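Local atomic coordinates of uncharacterized esterase YxiM (Bacillus subtilis, PDB entry 2O14), a protein that is uncharacterised but probably acts as an esterase of the GDSL lipolytic family, with a galactose-binding-like domain joined to an SGNH-type hydrolase domain. Residues Gly209-Gly214 with Ile240-Pro245; Glu249-Phe254 with Tyr297-Leu302; Val82-Gly87 with Gly130-Leu135; Gly87-Lys92 with Ile125-Gly130; Ala185-Met190 with Ala350-Ala355. One frame throughout, in Å; residues are numbered along the deposited sequence.

In the fold
Two domains share the five contacts. Interactions 3 and 4, with centres about 6 Å apart and G87 and G130 in common, build adjoining parts of the N-terminal beta domain, whose manganese ion is held by D19, S24 and D65, residues of neither contact. Interactions 1, 2 and 5 belong to the hydrolase domain; the centre of interaction 1 is about 35 Å from that of interaction 3. Interaction 1 lies closest to the probable catalytic residues, G209 about 4 Å from the S171 side chain, and the side chains of N241 and H342 about 6 Å apart. Interaction 2 touches it through D242-E249 and the R213-E253 salt bridge. Interaction 5 lies deeper, its centre about 20 Å from that of interaction 1.

Interaction 1 of 5, residues Gly209-Gly214 with Ile240-Pro245; sequences GQIARG and INDTNP
The backbone N of A212 donates a nearly straight bond to D242 OD2 at 2.8 Å (N-H...O 174°), arriving on the syn side of the carboxylate, slightly out of its plane. D242 turns its CG beside its own backbone N, anti to the carbonyl carbon (chi1 -56°), which carries the carboxylate across to the start of helix 212-217, right after the N-cap residue I211. The same oxygen lies 3.4 Å from I211 CB and very near E249 OE2, a proximity that would probably favour protonation of one acid; D242 OD1 receives a weak bond from G239 N. Beside this, I211 CG2 packs 3.6 Å from N241 CB. The N241 amide reaches toward G209 and Q210: its ND2 makes a weak, bent bond to Q210 O at 3.3 Å and a shorter one, 2.7 Å, to water 1. That water also accepts from G209 N at 2.8 Å, a donor weakly bonded to S171 OG as well. Water 2 links the backbones, accepting from N241 N (2.9 Å) and probably donating to Q210 O. G209 has a positive phi (71°), which favours glycine. N241 and D242 belong to the GxND block of SGNH hydrolases; in relatives the Asn amide and a glycine N from a separate block line the oxyanion hole, and N241 ND2 and G209 N converging on water 1 are consistent with such a site.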
# COMPACT_ATOMS: atom_id res chain seq x y z
N GLY A 209 0.70 11.30 4.45
CA GLY A 209 1.21 11.99 5.62
C GLY A 209 2.13 11.20 6.54
O GLY A 209 2.42 11.65 7.65
N GLN A 210 2.62 10.05 6.08
CA GLN A 210 3.49 9.22 6.90
C GLN A 210 4.94 9.69 6.97
O GLN A 210 5.47 10.30 6.03
CB GLN A 210 3.44 7.77 6.43
CG GLN A 210 4.09 6.78 7.41
CD GLN A 210 3.44 6.82 8.78
OE1 GLN A 210 2.64 5.95 9.14
NE2 GLN A 210 3.77 7.85 9.55
N ILE A 211 5.57 9.39 8.10
CA ILE A 211 6.97 9.72 8.36
C ILE A 211 7.67 8.39 8.68
O ILE A 211 7.01 7.36 8.81
CB ILE A 211 7.10 10.67 9.58
CG1 ILE A 211 6.44 10.02 10.81
CG2 ILE A 211 6.43 12.02 9.28
CD1 ILE A 211 6.59 10.84 12.09
N ALA A 212 8.99 8.42 8.81
CA ALA A 212 9.75 7.20 9.10
C ALA A 212 9.35 6.53 10.41
O ALA A 212 9.15 5.31 10.46
CB ALA A 212 11.25 7.52 9.12
N ARG A 213 9.25 7.31 11.49
CA ARG A 213 8.90 6.76 12.79
C ARG A 213 7.57 6.01 12.72
O ARG A 213 7.47 4.87 13.19
CB ARG A 213 8.80 7.88 13.84
CG ARG A 213 8.72 7.40 15.28
CD ARG A 213 8.23 8.51 16.18
NE ARG A 213 9.14 9.66 16.22
CZ ARG A 213 8.74 10.92 16.11
NH1 ARG A 213 9.62 11.91 16.17
NH2 ARG A 213 7.46 11.20 15.90
N GLY A 214 6.56 6.64 12.14
CA GLY A 214 5.25 6.02 12.02
C GLY A 214 5.25 4.76 11.16
O GLY A 214 4.64 3.76 11.52
N ILE A 240 9.53 13.72 3.25
CA ILE A 240 8.72 14.91 3.04
C ILE A 240 8.05 15.37 4.33
O ILE A 240 8.32 16.47 4.82
CB ILE A 240 7.64 14.65 1.96
CG1 ILE A 240 8.32 14.33 0.62
CG2 ILE A 240 6.74 15.87 1.80
CD1 ILE A 240 7.34 14.02 -0.50
N ASN A 241 7.19 14.53 4.89
CA ASN A 241 6.47 14.86 6.12
C ASN A 241 7.40 14.88 7.33
O ASN A 241 7.13 15.55 8.33
CB ASN A 241 5.35 13.83 6.34
CG ASN A 241 4.33 13.85 5.21
OD1 ASN A 241 3.44 14.69 5.18
ND2 ASN A 241 4.48 12.93 4.27
N ASP A 242 8.51 14.16 7.22
CA ASP A 242 9.48 14.09 8.30
C ASP A 242 10.07 15.45 8.67
O ASP A 242 10.49 15.65 9.81
CB ASP A 242 10.60 13.12 7.91
CG ASP A 242 10.07 11.74 7.56
OD1 ASP A 242 9.41 11.60 6.51
OD2 ASP A 242 10.30 10.80 8.34
N THR A 243 10.09 16.38 7.72
CA THR A 243 10.65 17.70 7.97
C THR A 243 9.68 18.64 8.69
O THR A 243 10.08 19.71 9.15
CB THR A 243 11.13 18.38 6.67
OG1 THR A 243 10.03 18.51 5.76
CG2 THR A 243 12.23 17.55 6.01
N ASN A 244 8.42 18.24 8.77
CA ASN A 244 7.41 19.05 9.45
C ASN A 244 7.73 19.02 10.95
O ASN A 244 7.85 17.96 11.55
CB ASN A 244 6.02 18.46 9.21
CG ASN A 244 4.90 19.38 9.67
OD1 ASN A 244 5.02 20.08 10.68
ND2 ASN A 244 3.80 19.38 8.93
N PRO A 245 7.88 20.21 11.56
CA PRO A 245 8.20 20.35 12.99
C PRO A 245 7.24 19.66 13.97
O PRO A 245 7.66 19.20 15.03
CB PRO A 245 8.22 21.86 13.20
CG PRO A 245 8.59 22.40 11.85
CD PRO A 245 7.78 21.53 10.92
O HOH W 1 2.22 12.99 2.86
O HOH W 2 7.37 11.75 4.06

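Interaction 2 of 5, residues Glu249-Phe254 with Tyr297-Leu302; sequences ESEAEF and YRASIL
Two side-chain hydrogen bonds tie Y297 and S300 to the start of helix 251-266. Y297 OH donates to E249 O at 2.9 Å, in the carbonyl plane and on a lone pair. S300 OG donates to E251 OE2 at 2.7 Å, using the anti lone pair, the one turned away from OE1; the extended E251 chain (CG anti to the backbone N, chi1 -168°) lays its methylenes along the tyrosine on the way. Over one face of the Y297 ring sits E251 CA, a CH-pi contact with 3.7 Å to the centroid. The contact joins the N-terminal ends of helices 251-266 and 298-307 of the SGNH-type alpha/beta/alpha domain, with S250 as N-cap of the first, its OG accepting from E253 N, and Y297 as N-cap of the second. Apolar packing completes it: Y297 CD2 lies over a face of the F254 ring, 3.5 Å from CG, with the planes oblique at 43°. With an alanine in place of the tyrosine, E249 O would probably lose this donor and a gap would open over that face of F254. At the edge of the F254 ring lie S300 CB and I301 CG1, the latter 3.9 Å from CZ.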
# COMPACT_ATOMS: atom_id res chain seq x y z
N GLU A 249 10.63 15.22 14.69
CA GLU A 249 11.53 14.17 14.25
C GLU A 249 12.72 14.80 13.55
O GLU A 249 12.65 15.11 12.36
CB GLU A 249 10.82 13.20 13.31
CG GLU A 249 11.73 12.11 12.76
CD GLU A 249 11.10 11.30 11.64
OE1 GLU A 249 10.40 10.31 11.93
OE2 GLU A 249 11.29 11.68 10.47
N SER A 250 13.81 14.99 14.29
CA SER A 250 15.02 15.60 13.75
C SER A 250 15.58 14.77 12.61
O SER A 250 15.20 13.61 12.42
CB SER A 250 16.08 15.74 14.83
OG SER A 250 16.65 14.47 15.14
N GLU A 251 16.50 15.37 11.85
CA GLU A 251 17.11 14.65 10.75
C GLU A 251 17.87 13.48 11.34
O GLU A 251 17.93 12.40 10.76
CB GLU A 251 18.07 15.57 9.98
CG GLU A 251 18.52 14.97 8.65
CD GLU A 251 19.28 15.95 7.78
OE1 GLU A 251 19.05 17.17 7.91
OE2 GLU A 251 20.10 15.49 6.95
N ALA A 252 18.45 13.69 12.52
CA ALA A 252 19.19 12.64 13.20
C ALA A 252 18.27 11.46 13.52
O ALA A 252 18.61 10.31 13.25
CB ALA A 252 19.81 13.18 14.48
N GLU A 253 17.09 11.74 14.09
CA GLU A 253 16.16 10.66 14.42
C GLU A 253 15.74 9.98 13.13
O GLU A 253 15.72 8.75 13.04
CB GLU A 253 14.92 11.20 15.14
CG GLU A 253 14.18 10.12 15.95
CD GLU A 253 12.75 10.50 16.31
OE1 GLU A 253 12.50 11.68 16.63
OE2 GLU A 253 11.88 9.60 16.29
N PHE A 254 15.39 10.79 12.14
CA PHE A 254 14.98 10.28 10.85
C PHE A 254 15.98 9.25 10.34
O PHE A 254 15.63 8.13 9.99
CB PHE A 254 14.88 11.44 9.85
CG PHE A 254 14.77 11.00 8.43
CD1 PHE A 254 13.58 10.49 7.93
CD2 PHE A 254 15.87 11.11 7.57
CE1 PHE A 254 13.47 10.09 6.60
CE2 PHE A 254 15.78 10.72 6.24
CZ PHE A 254 14.58 10.20 5.75
N TYR A 297 15.17 16.06 3.90
CA TYR A 297 16.31 15.33 4.46
C TYR A 297 17.10 14.50 3.44
O TYR A 297 17.69 13.47 3.79
CB TYR A 297 15.86 14.38 5.58
CG TYR A 297 15.29 15.04 6.82
CD1 TYR A 297 15.70 16.31 7.22
CD2 TYR A 297 14.36 14.37 7.62
CE1 TYR A 297 15.20 16.90 8.38
CE2 TYR A 297 13.86 14.95 8.78
CZ TYR A 297 14.28 16.21 9.16
OH TYR A 297 13.78 16.78 10.31
N ARG A 298 17.12 14.95 2.19
CA ARG A 298 17.85 14.24 1.13
C ARG A 298 19.27 13.86 1.54
O ARG A 298 19.74 12.77 1.21
CB ARG A 298 17.90 15.09 -0.14
CG ARG A 298 18.77 14.51 -1.25
CD ARG A 298 18.43 15.11 -2.61
NE ARG A 298 19.32 14.62 -3.66
CZ ARG A 298 20.56 15.06 -3.85
NH1 ARG A 298 21.06 16.01 -3.07
NH2 ARG A 298 21.30 14.55 -4.81
N ALA A 299 19.95 14.76 2.24
CA ALA A 299 21.32 14.52 2.66
C ALA A 299 21.48 13.20 3.43
O ALA A 299 22.41 12.43 3.19
CB ALA A 299 21.81 15.69 3.52
N SER A 300 20.55 12.94 4.36
CA SER A 300 20.59 11.73 5.17
C SER A 300 20.30 10.48 4.36
O SER A 300 20.85 9.41 4.63
CB SER A 300 19.59 11.82 6.32
OG SER A 300 19.99 12.82 7.24
N ILE A 301 19.41 10.61 3.37
CA ILE A 301 19.06 9.48 2.53
C ILE A 301 20.28 9.04 1.70
O ILE A 301 20.53 7.84 1.55
CB ILE A 301 17.89 9.84 1.58
CG1 ILE A 301 16.67 10.24 2.40
CG2 ILE A 301 17.54 8.65 0.69
CD1 ILE A 301 15.50 10.73 1.58
N LEU A 302 21.04 10.00 1.19
CA LEU A 302 22.23 9.68 0.40
C LEU A 302 23.25 8.97 1.29
O LEU A 302 23.81 7.94 0.91
CB LEU A 302 22.86 10.95 -0.17
CG LEU A 302 21.96 11.83 -1.06
CD1 LEU A 302 22.69 13.12 -1.40
CD2 LEU A 302 21.59 11.07 -2.33

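Interaction 3 of 5, residues Val82-Gly87 with Gly130-Leu135; sequences VDLPNG and GQLNLL
V82 and L132 form an antiparallel hydrogen-bonded pair, V82 N giving to L132 O at 3.0 Å and L132 N returning a bond to V82 O at 2.9 Å. The pairing continues through D83 and Q131, a non-hydrogen-bonded pair, and ends where L84 N bonds to G130 O at 3.0 Å; here the donor stands well above the carbonyl plane, 57° out of it, rather than on a lone pair. G130, at positive phi, makes the turn into strand 131-138. Weak CA-H...O contacts support the same edge, among them Q131 CA to V82 O. Side-chain polarity lies on the face of D83 and Q131. Q131, fully extended with CG anti to the backbone N (chi1 -173°), brings NE2 to within 2.8 Å of D83 OD1, on the syn side, the carboxylate and amide planes nearly parallel (13° apart) but the bond tilted from both. The other ends of both groups are also held: Q131 OE1 accepts from N133 ND2, and D83 OD2 from Y38 OH. Apolar packing fills the opposite face, where V82 and L132 lie side by side with V82 CG1 3.6 Å from L132 CB, and L84 CD1 touches that CB at 4.0 Å. All three side chains rest on I152 of strand 146-156 in another sheet. The apolar face packed against a second sheet fits the beta sandwich of galactose-binding-like domains.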
# COMPACT_ATOMS: atom_id res chain seq x y z
N VAL A 82 -12.05 -18.34 7.21
CA VAL A 82 -12.38 -19.27 6.15
C VAL A 82 -11.28 -20.33 6.08
O VAL A 82 -10.11 -20.01 5.87
CB VAL A 82 -12.53 -18.56 4.78
CG1 VAL A 82 -11.32 -17.70 4.48
CG2 VAL A 82 -12.72 -19.60 3.68
N ASP A 83 -11.66 -21.58 6.31
CA ASP A 83 -10.70 -22.67 6.25
C ASP A 83 -10.32 -22.90 4.79
O ASP A 83 -11.19 -22.95 3.92
CB ASP A 83 -11.31 -23.94 6.85
CG ASP A 83 -11.69 -23.77 8.31
OD1 ASP A 83 -10.88 -23.19 9.06
OD2 ASP A 83 -12.78 -24.22 8.70
N LEU A 84 -9.03 -23.05 4.54
CA LEU A 84 -8.52 -23.25 3.18
C LEU A 84 -7.30 -24.16 3.16
O LEU A 84 -6.45 -24.10 4.05
CB LEU A 84 -8.10 -21.91 2.57
CG LEU A 84 -9.08 -20.74 2.50
CD1 LEU A 84 -8.33 -19.48 2.09
CD2 LEU A 84 -10.19 -21.06 1.51
N PRO A 85 -7.20 -25.03 2.14
CA PRO A 85 -6.02 -25.90 2.08
C PRO A 85 -4.83 -24.96 1.99
O PRO A 85 -4.93 -23.89 1.39
CB PRO A 85 -6.23 -26.68 0.78
CG PRO A 85 -7.74 -26.76 0.68
CD PRO A 85 -8.17 -25.37 1.08
N ASN A 86 -3.70 -25.33 2.58
CA ASN A 86 -2.52 -24.48 2.54
C ASN A 86 -2.08 -24.19 1.10
O ASN A 86 -2.30 -24.99 0.20
CB ASN A 86 -1.37 -25.12 3.32
CG ASN A 86 -1.58 -25.04 4.82
OD1 ASN A 86 -1.00 -25.82 5.58
ND2 ASN A 86 -2.40 -24.09 5.26
N GLY A 87 -1.46 -23.02 0.91
CA GLY A 87 -0.99 -22.62 -0.41
C GLY A 87 -0.99 -21.11 -0.53
O GLY A 87 -1.16 -20.41 0.47
N GLY A 130 -3.81 -23.36 7.55
CA GLY A 130 -5.08 -23.88 7.06
C GLY A 130 -6.31 -23.01 7.24
O GLY A 130 -7.43 -23.50 7.09
N GLN A 131 -6.12 -21.73 7.55
CA GLN A 131 -7.26 -20.83 7.74
C GLN A 131 -6.88 -19.36 7.53
O GLN A 131 -5.82 -18.91 7.98
CB GLN A 131 -7.83 -21.01 9.16
CG GLN A 131 -9.11 -20.25 9.42
CD GLN A 131 -9.60 -20.43 10.85
OE1 GLN A 131 -9.04 -19.87 11.78
NE2 GLN A 131 -10.65 -21.23 11.02
N LEU A 132 -7.76 -18.62 6.86
CA LEU A 132 -7.54 -17.20 6.59
C LEU A 132 -8.42 -16.38 7.54
O LEU A 132 -9.61 -16.65 7.67
CB LEU A 132 -7.92 -16.88 5.14
CG LEU A 132 -7.91 -15.40 4.73
CD1 LEU A 132 -6.48 -14.86 4.75
CD2 LEU A 132 -8.50 -15.26 3.34
N ASN A 133 -7.82 -15.39 8.20
CA ASN A 133 -8.56 -14.54 9.13
C ASN A 133 -8.37 -13.09 8.70
O ASN A 133 -7.28 -12.53 8.81
CB ASN A 133 -8.06 -14.75 10.56
CG ASN A 133 -7.86 -16.23 10.89
OD1 ASN A 133 -6.84 -16.81 10.55
ND2 ASN A 133 -8.86 -16.85 11.51
N LEU A 134 -9.46 -12.50 8.21
CA LEU A 134 -9.43 -11.15 7.68
C LEU A 134 -10.45 -10.19 8.29
O LEU A 134 -11.49 -10.61 8.81
CB LEU A 134 -9.64 -11.24 6.15
CG LEU A 134 -9.78 -10.02 5.25
CD1 LEU A 134 -9.57 -10.44 3.80
CD2 LEU A 134 -11.16 -9.39 5.43
N LEU A 135 -10.13 -8.90 8.25
CA LEU A 135 -11.04 -7.88 8.75
C LEU A 135 -10.72 -6.58 8.03
O LEU A 135 -9.66 -6.44 7.42
CB LEU A 135 -10.91 -7.66 10.27
CG LEU A 135 -9.70 -6.90 10.84
CD1 LEU A 135 -10.10 -6.22 12.14
CD2 LEU A 135 -8.52 -7.84 11.06

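Interaction 4 of 5, residues Gly87-Lys92 with Ile125-Gly130; sequences GLYEVK and IPVTDG
Y89 and V127 meet on one face of an antiparallel strand pair, 87-95 with 120-127, in the beta-sandwich domain that resembles galactose-binding modules. The bump here is V127 CG2, which presses on the Y89 ring 3.4 Å from CD1, obliquely to it. The ring is directed that way by its first torsion, CG sitting beside the backbone N, anti to the carbonyl carbon (chi1 -73°). G87 pairs with V127, and its backbone angles by themselves call for glycine. The phenol reaches on to P85 O, to which its OH is hydrogen-bonded. On this face I125 also sets CG2 against V91 CG2 at 4.0 Å, a methyl-to-methyl contact. The other face carries L88 and P126: L88 CD1 settles over the peptide joining I125 and P126, 3.7 Å from P126 N, and brushes the proline ring at CD (4.0 Å). Beneath these side chains the backbones pair closely. Y89 and I125 exchange two bonds, both 2.9 Å (Y89 N to I125 O, I125 N to Y89 O), and G87 N reaches V127 O at 3.0 Å. The return bond, V127 N to G87 O, is the shortest at 2.7 Å.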
# COMPACT_ATOMS: atom_id res chain seq x y z
N GLY A 87 -1.46 -23.02 0.91
CA GLY A 87 -0.99 -22.62 -0.41
C GLY A 87 -0.99 -21.11 -0.53
O GLY A 87 -1.16 -20.41 0.47
N LEU A 88 -0.78 -20.59 -1.74
CA LEU A 88 -0.78 -19.15 -1.97
C LEU A 88 -2.14 -18.79 -2.56
O LEU A 88 -2.60 -19.44 -3.50
CB LEU A 88 0.32 -18.76 -2.95
CG LEU A 88 0.45 -17.25 -3.18
CD1 LEU A 88 1.05 -16.60 -1.94
CD2 LEU A 88 1.33 -16.98 -4.40
N TYR A 89 -2.78 -17.77 -2.01
CA TYR A 89 -4.10 -17.36 -2.49
C TYR A 89 -4.18 -15.92 -2.98
O TYR A 89 -3.41 -15.06 -2.56
CB TYR A 89 -5.15 -17.55 -1.39
CG TYR A 89 -5.52 -18.98 -1.11
CD1 TYR A 89 -4.71 -19.79 -0.33
CD2 TYR A 89 -6.68 -19.54 -1.66
CE1 TYR A 89 -5.05 -21.13 -0.09
CE2 TYR A 89 -7.02 -20.87 -1.44
CZ TYR A 89 -6.20 -21.66 -0.65
OH TYR A 89 -6.53 -22.97 -0.42
N GLU A 90 -5.13 -15.68 -3.88
CA GLU A 90 -5.37 -14.35 -4.40
C GLU A 90 -6.66 -13.93 -3.73
O GLU A 90 -7.65 -14.66 -3.77
CB GLU A 90 -5.57 -14.37 -5.91
CG GLU A 90 -5.93 -13.00 -6.49
CD GLU A 90 -6.24 -13.05 -7.97
OE1 GLU A 90 -7.36 -13.48 -8.34
OE2 GLU A 90 -5.37 -12.66 -8.77
N VAL A 91 -6.65 -12.76 -3.10
CA VAL A 91 -7.84 -12.26 -2.44
C VAL A 91 -8.30 -10.94 -3.03
O VAL A 91 -7.58 -9.94 -2.99
CB VAL A 91 -7.59 -12.06 -0.93
CG1 VAL A 91 -8.87 -11.56 -0.25
CG2 VAL A 91 -7.13 -13.35 -0.30
N LYS A 92 -9.50 -10.94 -3.60
CA LYS A 92 -10.06 -9.72 -4.17
C LYS A 92 -11.01 -9.19 -3.11
O LYS A 92 -11.92 -9.90 -2.68
CB LYS A 92 -10.82 -10.01 -5.46
CG LYS A 92 -11.48 -8.78 -6.05
CD LYS A 92 -12.56 -9.16 -7.05
CE LYS A 92 -13.33 -7.94 -7.52
NZ LYS A 92 -14.44 -8.34 -8.44
N ILE A 125 -1.67 -13.79 -0.69
CA ILE A 125 -1.29 -14.11 0.68
C ILE A 125 -1.11 -15.61 0.88
O ILE A 125 -1.92 -16.41 0.41
CB ILE A 125 -2.38 -13.60 1.66
CG1 ILE A 125 -1.94 -13.83 3.11
CG2 ILE A 125 -3.69 -14.34 1.41
CD1 ILE A 125 -2.94 -13.29 4.12
N PRO A 126 -0.03 -16.01 1.56
CA PRO A 126 0.14 -17.45 1.77
C PRO A 126 -0.67 -17.91 2.98
O PRO A 126 -0.76 -17.20 3.99
CB PRO A 126 1.65 -17.59 1.99
CG PRO A 126 2.02 -16.29 2.65
CD PRO A 126 1.22 -15.28 1.85
N VAL A 127 -1.29 -19.08 2.86
CA VAL A 127 -2.07 -19.65 3.96
C VAL A 127 -1.25 -20.85 4.42
O VAL A 127 -1.02 -21.79 3.65
CB VAL A 127 -3.46 -20.10 3.47
CG1 VAL A 127 -4.21 -20.76 4.61
CG2 VAL A 127 -4.23 -18.90 2.95
N THR A 128 -0.81 -20.82 5.67
CA THR A 128 0.02 -21.89 6.21
C THR A 128 -0.56 -22.66 7.39
O THR A 128 -0.12 -23.77 7.68
CB THR A 128 1.39 -21.33 6.64
OG1 THR A 128 1.19 -20.23 7.53
CG2 THR A 128 2.18 -20.86 5.43
N ASP A 129 -1.54 -22.08 8.08
CA ASP A 129 -2.15 -22.78 9.22
C ASP A 129 -3.53 -23.32 8.85
O ASP A 129 -4.32 -23.70 9.72
CB ASP A 129 -2.25 -21.86 10.44
CG ASP A 129 -3.04 -20.59 10.17
OD1 ASP A 129 -3.98 -20.64 9.35
OD2 ASP A 129 -2.74 -19.55 10.80
N GLY A 130 -3.81 -23.36 7.55
CA GLY A 130 -5.08 -23.88 7.06
C GLY A 130 -6.31 -23.01 7.24
O GLY A 130 -7.43 -23.50 7.09

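Interaction 5 of 5, residues Ala185-Met190 with Ala350-Ala355; sequences AGWGQM and ALARLA
The indole of W187 meets helix 345-361 obliquely, neither squarely on a face nor at an edge: A355 CB lies 3.9 Å from CZ3, A352 CA is near CE3, and L351 CB approaches CG at 4.0 Å. NE1 turns to another partner, hydrogen-bonding Q237 OE1. CG of W187 stands between its backbone N and carbonyl carbon (chi1 69°), and the ring thereby runs along the helix from L351 to A355, one turn on. Nearer the backbone, W187 CB packs 3.7 Å from L351 CB, the two side chains crossing at about a right angle. The methyl of A352 enters between W187 and M190, 3.5 Å from W187 O and 3.8 Å from CB of M190, a selenomethionine whose outer chain bends away from 350-355 to lie against R345, A348 and D349, earlier in the same helix. No hydrogen bond joins the segments; the contact is buried and apolar. Replacement of W187 by alanine would probably leave a gap beside A355 and deprive Q237 OE1 of its indole donor. The small A352 and A355 let the helix come close, with 5.0 Å between the CA atoms of W187 and A352. W187 is also backbone-bonded to T172, next to the probable nucleophile S171, and helix 345-361 follows the probable catalytic D339 and H342, an arrangement that belongs to the alpha/beta/alpha fold of SGNH hydrolases.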
# COMPACT_ATOMS: atom_id res chain seq x y z
N ALA A 185 -2.51 10.41 -7.58
CA ALA A 185 -1.85 9.12 -7.46
C ALA A 185 -0.41 9.24 -6.94
O ALA A 185 0.23 10.28 -7.11
CB ALA A 185 -1.86 8.40 -8.80
N GLY A 186 0.07 8.18 -6.30
CA GLY A 186 1.44 8.18 -5.81
C GLY A 186 2.19 7.40 -6.87
O GLY A 186 1.59 6.54 -7.51
N TRP A 187 3.48 7.66 -7.06
CA TRP A 187 4.18 6.92 -8.11
C TRP A 187 4.28 5.43 -7.85
O TRP A 187 4.52 4.65 -8.77
CB TRP A 187 5.56 7.53 -8.41
CG TRP A 187 6.63 7.40 -7.36
CD1 TRP A 187 6.99 8.34 -6.44
CD2 TRP A 187 7.55 6.31 -7.20
NE1 TRP A 187 8.08 7.91 -5.72
CE2 TRP A 187 8.44 6.67 -6.17
CE3 TRP A 187 7.70 5.07 -7.84
CZ2 TRP A 187 9.48 5.82 -5.76
CZ3 TRP A 187 8.73 4.23 -7.43
CH2 TRP A 187 9.61 4.62 -6.40
N GLY A 188 4.08 5.02 -6.60
CA GLY A 188 4.13 3.60 -6.30
C GLY A 188 2.90 2.94 -6.91
O GLY A 188 2.89 1.74 -7.19
N GLN A 189 1.86 3.73 -7.11
CA GLN A 189 0.62 3.24 -7.69
C GLN A 189 0.80 3.03 -9.20
O GLN A 189 0.09 2.23 -9.81
CB GLN A 189 -0.51 4.23 -7.43
CG GLN A 189 -1.82 3.93 -8.14
CD GLN A 189 -2.88 4.99 -7.86
OE1 GLN A 189 -3.94 5.00 -8.50
NE2 GLN A 189 -2.60 5.87 -6.91
N MSE A 190 1.74 3.76 -9.79
CA MSE A 190 2.01 3.66 -11.23
C MSE A 190 3.16 2.72 -11.56
O MSE A 190 3.41 2.41 -12.72
CB MSE A 190 2.30 5.04 -11.81
CG MSE A 190 1.24 5.51 -12.79
SE MSE A 190 -0.51 5.67 -11.99
CE MSE A 190 -0.46 7.57 -11.62
N ALA A 350 5.09 9.80 -14.49
CA ALA A 350 6.42 10.20 -14.96
C ALA A 350 7.47 9.86 -13.90
O ALA A 350 8.59 9.46 -14.22
CB ALA A 350 6.45 11.69 -15.28
N LEU A 351 7.11 10.04 -12.63
CA LEU A 351 8.03 9.74 -11.54
C LEU A 351 8.34 8.24 -11.53
O LEU A 351 9.49 7.84 -11.35
CB LEU A 351 7.42 10.15 -10.20
CG LEU A 351 7.37 11.66 -9.91
CD1 LEU A 351 6.60 11.92 -8.62
CD2 LEU A 351 8.78 12.19 -9.79
N ALA A 352 7.31 7.43 -11.72
CA ALA A 352 7.49 5.98 -11.73
C ALA A 352 8.37 5.58 -12.91
O ALA A 352 9.25 4.73 -12.78
CB ALA A 352 6.13 5.28 -11.84
N ARG A 353 8.13 6.21 -14.05
CA ARG A 353 8.89 5.96 -15.27
C ARG A 353 10.37 6.24 -15.02
O ARG A 353 11.23 5.43 -15.34
CB ARG A 353 8.36 6.86 -16.39
CG ARG A 353 9.04 6.69 -17.74
CD ARG A 353 8.36 7.56 -18.81
NE ARG A 353 8.50 8.99 -18.53
CZ ARG A 353 9.65 9.65 -18.54
NH1 ARG A 353 10.79 9.01 -18.80
NH2 ARG A 353 9.68 10.95 -18.27
N LEU A 354 10.65 7.41 -14.45
CA LEU A 354 12.02 7.80 -14.15
C LEU A 354 12.67 6.82 -13.18
O LEU A 354 13.83 6.44 -13.34
CB LEU A 354 12.05 9.21 -13.55
CG LEU A 354 11.69 10.35 -14.50
CD1 LEU A 354 11.52 11.65 -13.72
CD2 LEU A 354 12.77 10.48 -15.56
N ALA A 355 11.91 6.41 -12.16
CA ALA A 355 12.42 5.49 -11.16
C ALA A 355 12.90 4.19 -11.78
O ALA A 355 14.03 3.76 -11.54
CB ALA A 355 11.34 5.21 -10.11